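Local coordinates for 43.8 kDa insecticidal crystal protein (PDB 4JP0) that acts with Cry34Ab1 as a binary insecticidal toxin against western corn rootworm, probably targeting the larval midgut epithelium, at residues Q89-K94 / Y100-D105. Numbering follows the deposited sequence.
Sequences QKWQIK and YVIQSD
Trp91 and Ile102 make the tight side of this antiparallel β-hairpin. The Trp91 indole, with its CG beside the backbone N (chi1 -57°), leans across to the partner strand, where Trp91 CE3 meets Ile102 CG2 at 3.6 Å and Trp91 CZ3 rests 3.9 Å from Ser104 CB. A water sits over the centre of one indole face, held between Lys90 O and Ser104 OG; that hydroxyl also bonds Asn106 N. Farther along the hairpin, on the side where Ile93 projects with Trp91, Ile93 CG2 touches Tyr100 CD2 at 3.7 Å. Between the strands, Gln92 and Gln103 exchange two nearly straight backbone hydrogen bonds, as do Lys94 and Val101.

The other face is polar and looser. Gln92 and Gln103 run side by side, but their amides, turned 58° apart, approach only to 3.7 Å between OE1 of Gln92 and NE2 of Gln103; a water bridges them, weakly on the Gln92 side. Lys94, bent at chi3 (-67°), lays CE against Val101 CG1 and sends NZ to Gln103 OE1 at 3.0 Å, while the same NZ makes a salt bridge with Glu126. At the open end, Lys90 NZ and Asp105 OD2 form a long salt bridge of 3.9 Å.

The hairpin belongs to the ricin B-type β-trefoil: Trp91 packs on Ile59 and Val72 from strands 56-61 and 69-73, and Ile102 packs on Leu110 of strand 109-112.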
loop_
_atom_site.group_PDB
_atom_site.type_symbol
_atom_site.label_atom_id
_atom_site.label_comp_id
_atom_site.label_asym_id
_atom_site.label_seq_id
_atom_site.Cartn_x
_atom_site.Cartn_y
_atom_site.Cartn_z
ATOM N N GLN A 89 -1.291 2.560 20.832
ATOM C CA GLN A 89 -2.392 1.731 20.369
ATOM C C GLN A 89 -1.881 0.386 19.854
ATOM O O GLN A 89 -2.651 -0.408 19.343
ATOM C CB GLN A 89 -3.169 2.450 19.282
ATOM C CG GLN A 89 -3.854 3.719 19.806
ATOM C CD GLN A 89 -4.490 4.523 18.704
ATOM O OE1 GLN A 89 -4.241 4.273 17.533
ATOM N NE2 GLN A 89 -5.294 5.495 19.069
ATOM N N LYS A 90 -0.574 0.145 19.959
ATOM C CA LYS A 90 -0.004 -1.128 19.445
ATOM C C LYS A 90 0.110 -2.220 20.517
ATOM O O LYS A 90 0.517 -1.954 21.654
ATOM C CB LYS A 90 1.381 -0.891 18.816
ATOM C CG LYS A 90 1.378 0.128 17.655
ATOM C CD LYS A 90 2.740 0.113 16.927
ATOM C CE LYS A 90 3.776 0.807 17.766
ATOM N NZ LYS A 90 5.180 0.901 17.121
ATOM N N TRP A 91 -0.223 -3.449 20.165
ATOM C CA TRP A 91 -0.219 -4.544 21.136
ATOM C C TRP A 91 0.565 -5.743 20.638
ATOM O O TRP A 91 0.704 -5.945 19.423
ATOM C CB TRP A 91 -1.678 -5.001 21.416
ATOM C CG TRP A 91 -2.514 -3.855 21.904
ATOM C CD1 TRP A 91 -3.187 -2.952 21.151
ATOM C CD2 TRP A 91 -2.699 -3.474 23.262
ATOM N NE1 TRP A 91 -3.795 -2.025 21.960
ATOM C CE2 TRP A 91 -3.516 -2.333 23.269
ATOM C CE3 TRP A 91 -2.260 -4.000 24.484
ATOM C CZ2 TRP A 91 -3.917 -1.702 24.452
ATOM C CZ3 TRP A 91 -2.659 -3.378 25.659
ATOM C CH2 TRP A 91 -3.456 -2.235 25.633
ATOM N N GLN A 92 1.069 -6.532 21.595
ATOM C CA GLN A 92 1.646 -7.838 21.333
ATOM C C GLN A 92 0.746 -8.817 22.037
ATOM O O GLN A 92 0.258 -8.506 23.122
ATOM C CB GLN A 92 3.070 -7.961 21.903
ATOM C CG GLN A 92 4.097 -7.218 21.096
ATOM C CD GLN A 92 5.471 -7.305 21.719
ATOM O OE1 GLN A 92 6.082 -6.280 22.004
ATOM N NE2 GLN A 92 5.960 -8.536 21.956
ATOM N N ILE A 93 0.472 -9.969 21.421
ATOM C CA ILE A 93 -0.344 -10.998 22.082
ATOM C C ILE A 93 0.514 -12.237 22.126
ATOM O O ILE A 93 0.869 -12.789 21.096
ATOM C CB ILE A 93 -1.636 -11.208 21.292
ATOM C CG1 ILE A 93 -2.403 -9.892 21.252
ATOM C CG2 ILE A 93 -2.508 -12.250 21.931
ATOM C CD1 ILE A 93 -3.715 -10.016 20.475
ATOM N N LYS A 94 0.891 -12.645 23.332
ATOM C CA LYS A 94 1.924 -13.639 23.532
ATOM C C LYS A 94 1.326 -14.898 24.125
ATOM O O LYS A 94 0.756 -14.844 25.195
ATOM C CB LYS A 94 2.943 -13.073 24.540
ATOM C CG LYS A 94 3.436 -11.642 24.241
ATOM C CD LYS A 94 4.655 -11.218 25.138
ATOM C CE LYS A 94 4.257 -11.094 26.638
ATOM N NZ LYS A 94 5.454 -10.903 27.577
ATOM N N TYR A 100 -3.202 -16.220 26.977
ATOM C CA TYR A 100 -2.335 -15.227 26.362
ATOM C C TYR A 100 -2.056 -14.065 27.278
ATOM O O TYR A 100 -2.890 -13.689 28.082
ATOM C CB TYR A 100 -3.017 -14.605 25.139
ATOM C CG TYR A 100 -3.253 -15.524 23.969
ATOM C CD1 TYR A 100 -4.488 -16.133 23.773
ATOM C CD2 TYR A 100 -2.258 -15.761 23.040
ATOM C CE1 TYR A 100 -4.724 -16.952 22.687
ATOM C CE2 TYR A 100 -2.495 -16.582 21.940
ATOM C CZ TYR A 100 -3.723 -17.178 21.771
ATOM O OH TYR A 100 -3.941 -18.010 20.678
ATOM N N VAL A 101 -0.877 -13.480 27.120
ATOM C CA VAL A 101 -0.536 -12.237 27.798
ATOM C C VAL A 101 -0.691 -11.158 26.744
ATOM O O VAL A 101 -0.231 -11.342 25.582
ATOM C CB VAL A 101 0.928 -12.258 28.305
ATOM C CG1 VAL A 101 1.384 -10.847 28.800
ATOM C CG2 VAL A 101 1.075 -13.320 29.409
ATOM N N ILE A 102 -1.369 -10.063 27.099
ATOM C CA ILE A 102 -1.598 -8.983 26.146
ATOM C C ILE A 102 -0.750 -7.829 26.609
ATOM O O ILE A 102 -0.944 -7.285 27.688
ATOM C CB ILE A 102 -3.111 -8.623 26.034
ATOM C CG1 ILE A 102 -3.874 -9.826 25.471
ATOM C CG2 ILE A 102 -3.286 -7.429 25.108
ATOM C CD1 ILE A 102 -5.430 -9.767 25.602
ATOM N N GLN A 103 0.226 -7.473 25.789
ATOM C CA GLN A 103 1.208 -6.487 26.217
ATOM C C GLN A 103 1.156 -5.211 25.363
ATOM O O GLN A 103 1.155 -5.257 24.122
ATOM C CB GLN A 103 2.581 -7.116 26.106
ATOM C CG GLN A 103 3.760 -6.178 26.484
ATOM C CD GLN A 103 5.076 -6.920 26.481
ATOM O OE1 GLN A 103 5.239 -7.910 27.191
ATOM N NE2 GLN A 103 6.020 -6.450 25.666
ATOM N N SER A 104 1.114 -4.077 26.044
ATOM C CA SER A 104 1.157 -2.785 25.360
ATOM C C SER A 104 2.565 -2.503 24.793
ATOM O O SER A 104 3.580 -3.056 25.253
ATOM C CB SER A 104 0.768 -1.666 26.346
ATOM O OG SER A 104 1.069 -0.377 25.799
ATOM N N ASP A 105 2.612 -1.650 23.783
ATOM C CA ASP A 105 3.875 -1.138 23.275
ATOM C C ASP A 105 4.749 -0.559 24.384
ATOM O O ASP A 105 5.975 -0.575 24.273
ATOM C CB ASP A 105 3.640 -0.002 22.273
ATOM C CG ASP A 105 4.910 0.382 21.571
ATOM O OD1 ASP A 105 5.495 1.461 21.863
ATOM O OD2 ASP A 105 5.429 -0.404 20.754
HETATM O O HOH W 1 -0.550 -0.337 23.581
HETATM O O HOH W 2 6.193 -4.160 24.735
#